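PDB 3BPD: DUF211 domain-containing protein from Archaeoglobus fulgidus DSM 4304, which is of unknown function but binds magnesium ions and assembles as a heptamer of small alpha-beta subunits. Local coordinates for residues Leu6-Leu11 with Thr54-Asn59. The protein carries 1 engineered substitution. Numbering follows the deposited sequence.
Sequences LRRLVL and TILGNN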
ATOM      1  N   LEU F   6      -1.655  27.889  -5.334  1.00 29.59           N
ATOM      2  CA  LEU F   6      -2.222  26.654  -5.833  1.00 28.05           C
ATOM      3  C   LEU F   6      -1.040  25.750  -6.102  1.00 29.04           C
ATOM      4  O   LEU F   6      -0.034  26.188  -6.652  1.00 28.60           O
ATOM      5  CB  LEU F   6      -2.993  26.888  -7.126  1.00 25.53           C
ATOM      6  CG  LEU F   6      -4.234  27.770  -7.074  1.00 25.18           C
ATOM      7  CD1 LEU F   6      -4.904  27.714  -8.446  1.00 24.30           C
ATOM      8  CD2 LEU F   6      -5.190  27.305  -5.972  1.00 24.26           C
ATOM      9  N   ARG F   7      -1.160  24.486  -5.726  1.00 29.08           N
ATOM     10  CA  ARG F   7      -0.063  23.566  -5.922  1.00 29.88           C
ATOM     11  C   ARG F   7      -0.433  22.371  -6.784  1.00 30.05           C
ATOM     12  O   ARG F   7       0.413  21.829  -7.504  1.00 30.34           O
ATOM     13  CB  ARG F   7       0.462  23.140  -4.551  1.00 30.36           C
ATOM     14  CG  ARG F   7       1.132  24.308  -3.803  1.00 31.03           C
ATOM     15  CD  ARG F   7       2.620  24.418  -4.133  1.00 28.22           C
ATOM     16  NE  ARG F   7       3.412  23.662  -3.163  1.00 29.62           N
ATOM     17  CZ  ARG F   7       4.475  22.923  -3.468  1.00 28.66           C
ATOM     18  NH1 ARG F   7       4.882  22.833  -4.726  1.00 27.81           N
ATOM     19  NH2 ARG F   7       5.126  22.264  -2.512  1.00 26.28           N
ATOM     20  N   ARG F   8      -1.700  21.976  -6.735  1.00 28.65           N
ATOM     21  CA  ARG F   8      -2.163  20.845  -7.527  1.00 26.97           C
ATOM     22  C   ARG F   8      -3.666  20.915  -7.843  1.00 27.22           C
ATOM     23  O   ARG F   8      -4.488  21.296  -7.004  1.00 26.70           O
ATOM     24  CB  ARG F   8      -1.833  19.532  -6.802  1.00 25.21           C
ATOM     25  CG  ARG F   8      -1.871  18.300  -7.699  1.00 24.17           C
ATOM     26  CD  ARG F   8      -1.519  17.043  -6.925  1.00 22.04           C
ATOM     27  NE  ARG F   8      -2.563  16.700  -5.967  1.00 23.56           N
ATOM     28  CZ  ARG F   8      -2.421  15.813  -4.988  1.00 22.88           C
ATOM     29  NH1 ARG F   8      -1.273  15.172  -4.834  1.00 20.70           N
ATOM     30  NH2 ARG F   8      -3.423  15.584  -4.153  1.00 22.84           N
ATOM     31  N   LEU F   9      -4.015  20.548  -9.068  1.00 26.46           N
ATOM     32  CA  LEU F   9      -5.403  20.561  -9.506  1.00 26.28           C
ATOM     33  C   LEU F   9      -5.751  19.261 -10.236  1.00 26.48           C
ATOM     34  O   LEU F   9      -4.943  18.713 -10.990  1.00 28.05           O
ATOM     35  CB  LEU F   9      -5.654  21.743 -10.460  1.00 26.03           C
ATOM     36  CG  LEU F   9      -5.477  23.158  -9.916  1.00 26.96           C
ATOM     37  CD1 LEU F   9      -5.393  24.179 -11.045  1.00 28.32           C
ATOM     38  CD2 LEU F   9      -6.640  23.462  -8.999  1.00 28.82           C
ATOM     39  N   VAL F  10      -6.944  18.741  -9.989  1.00 24.05           N
ATOM     40  CA  VAL F  10      -7.377  17.560 -10.711  1.00 22.01           C
ATOM     41  C   VAL F  10      -8.619  18.068 -11.418  1.00 21.23           C
ATOM     42  O   VAL F  10      -9.636  18.345 -10.797  1.00 21.13           O
ATOM     43  CB  VAL F  10      -7.710  16.365  -9.780  1.00 21.28           C
ATOM     44  CG1 VAL F  10      -8.357  15.246 -10.598  1.00 18.24           C
ATOM     45  CG2 VAL F  10      -6.431  15.855  -9.101  1.00 15.24           C
ATOM     46  N   LEU F  11      -8.508  18.235 -12.722  1.00 21.67           N
ATOM     47  CA  LEU F  11      -9.614  18.747 -13.498  1.00 23.09           C
ATOM     48  C   LEU F  11     -10.346  17.703 -14.325  1.00 23.86           C
ATOM     49  O   LEU F  11      -9.733  16.900 -15.018  1.00 25.69           O
ATOM     50  CB  LEU F  11      -9.106  19.860 -14.411  1.00 23.31           C
ATOM     51  CG  LEU F  11      -8.346  20.962 -13.674  1.00 23.28           C
ATOM     52  CD1 LEU F  11      -8.048  22.099 -14.622  1.00 22.42           C
ATOM     53  CD2 LEU F  11      -9.175  21.458 -12.497  1.00 23.64           C
ATOM     54  N   THR F  54      -4.241  16.152 -14.087  1.00 21.52           N
ATOM     55  CA  THR F  54      -3.601  16.424 -12.814  1.00 20.57           C
ATOM     56  C   THR F  54      -2.408  17.322 -13.116  1.00 22.25           C
ATOM     57  O   THR F  54      -1.511  16.947 -13.877  1.00 22.16           O
ATOM     58  CB  THR F  54      -3.096  15.125 -12.136  1.00 20.74           C
ATOM     59  OG1 THR F  54      -4.198  14.254 -11.897  1.00 20.08           O
ATOM     60  CG2 THR F  54      -2.421  15.430 -10.802  1.00 17.56           C
ATOM     61  N   ILE F  55      -2.418  18.514 -12.525  1.00 23.47           N
ATOM     62  CA  ILE F  55      -1.353  19.487 -12.707  1.00 23.33           C
ATOM     63  C   ILE F  55      -0.640  19.757 -11.393  1.00 23.98           C
ATOM     64  O   ILE F  55      -1.265  20.093 -10.382  1.00 22.27           O
ATOM     65  CB  ILE F  55      -1.899  20.814 -13.225  1.00 23.46           C
ATOM     66  CG1 ILE F  55      -2.739  20.571 -14.466  1.00 22.83           C
ATOM     67  CG2 ILE F  55      -0.757  21.745 -13.573  1.00 23.74           C
ATOM     68  CD1 ILE F  55      -3.372  21.816 -14.996  1.00 25.36           C
ATOM     69  N   LEU F  56       0.679  19.600 -11.426  1.00 25.40           N
ATOM     70  CA  LEU F  56       1.523  19.828 -10.264  1.00 26.98           C
ATOM     71  C   LEU F  56       2.406  21.049 -10.530  1.00 28.66           C
ATOM     72  O   LEU F  56       2.786  21.307 -11.670  1.00 29.13           O
ATOM     73  CB  LEU F  56       2.406  18.600 -10.005  1.00 25.78           C
ATOM     74  CG  LEU F  56       3.306  18.701  -8.768  1.00 25.03           C
ATOM     75  CD1 LEU F  56       2.415  18.883  -7.550  1.00 24.14           C
ATOM     76  CD2 LEU F  56       4.196  17.478  -8.622  1.00 21.68           C
ATOM     77  N   GLY F  57       2.727  21.798  -9.481  1.00 29.90           N
ATOM     78  CA  GLY F  57       3.579  22.964  -9.648  1.00 30.57           C
ATOM     79  C   GLY F  57       3.552  23.887  -8.449  1.00 30.88           C
ATOM     80  O   GLY F  57       3.161  23.476  -7.354  1.00 29.24           O
ATOM     81  N   ASN F  58       3.973  25.136  -8.651  1.00 32.96           N
ATOM     82  CA  ASN F  58       3.975  26.122  -7.570  1.00 33.39           C
ATOM     83  C   ASN F  58       3.222  27.389  -7.918  1.00 33.05           C
ATOM     84  O   ASN F  58       3.349  27.913  -9.020  1.00 35.25           O
ATOM     85  CB  ASN F  58       5.387  26.521  -7.190  1.00 34.27           C
ATOM     86  CG  ASN F  58       5.411  27.408  -5.974  1.00 37.30           C
ATOM     87  OD1 ASN F  58       6.410  28.065  -5.687  1.00 40.18           O
ATOM     88  ND2 ASN F  58       4.304  27.430  -5.241  1.00 37.77           N
ATOM     89  N   ASN F  59       2.428  27.882  -6.978  1.00 32.70           N
ATOM     90  CA  ASN F  59       1.683  29.112  -7.194  1.00 33.63           C
ATOM     91  C   ASN F  59       1.048  29.146  -8.590  1.00 33.50           C
ATOM     92  O   ASN F  59       1.179  30.125  -9.323  1.00 33.76           O
ATOM     93  CB  ASN F  59       2.639  30.295  -7.010  1.00 34.77           C
ATOM     94  CG  ASN F  59       1.914  31.595  -6.747  1.00 36.32           C
ATOM     95  OD1 ASN F  59       1.075  31.674  -5.854  1.00 36.94           O
ATOM     96  ND2 ASN F  59       2.241  32.628  -7.521  1.00 36.64           N
TER
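Central antiparallel pairing in a four-stranded sheet brings Leu9 against Ile55, strands 6-11 and 54-57 running 173° apart in direction. Two backbone bonds define this hydrogen-bonded pair: Leu9 N to Ile55 O, 3.1 Å, and Ile55 N to Leu9 O, 3.0 Å. Leu9 and Ile55 project from one face of the sheet; Arg8, Val10, Thr54 and Leu56 project from the other, where Val10 CG2 lies alongside Thr54 OG1 at 3.9 Å.

Toward Gly57 the pairing changes character. The bond from Gly57 N to Arg7 O is weak, with 134° at the hydrogen. The side chain of Arg7 adds a second link: bent at chi2 and chi3, it brings NH1 within 3.2 Å of Gly57 O, a bond that meets the carbonyl from above its plane. Arg7 NH2 also bonds Lys86 O, which ties the guanidinium to the chain beyond strand 75-85. Arg8, with CG anti to the backbone N (chi1 -162°), lays CG 3.3 Å from Ile55 O before its end reaches salt bridges with Glu81 and Glu90.

On its other edge strand 6-11 pairs with strand 75-85, where Arg7 and Arg8 both face Val83 in a classic beta bulge. On the Leu9 face, helix 62-71 covers the pair through Tyr62 and Ile65. Val89 of a second subunit packs on Thr54 and Leu56 on the opposite face, while strands 75-85 and 34-44 flank the two strands.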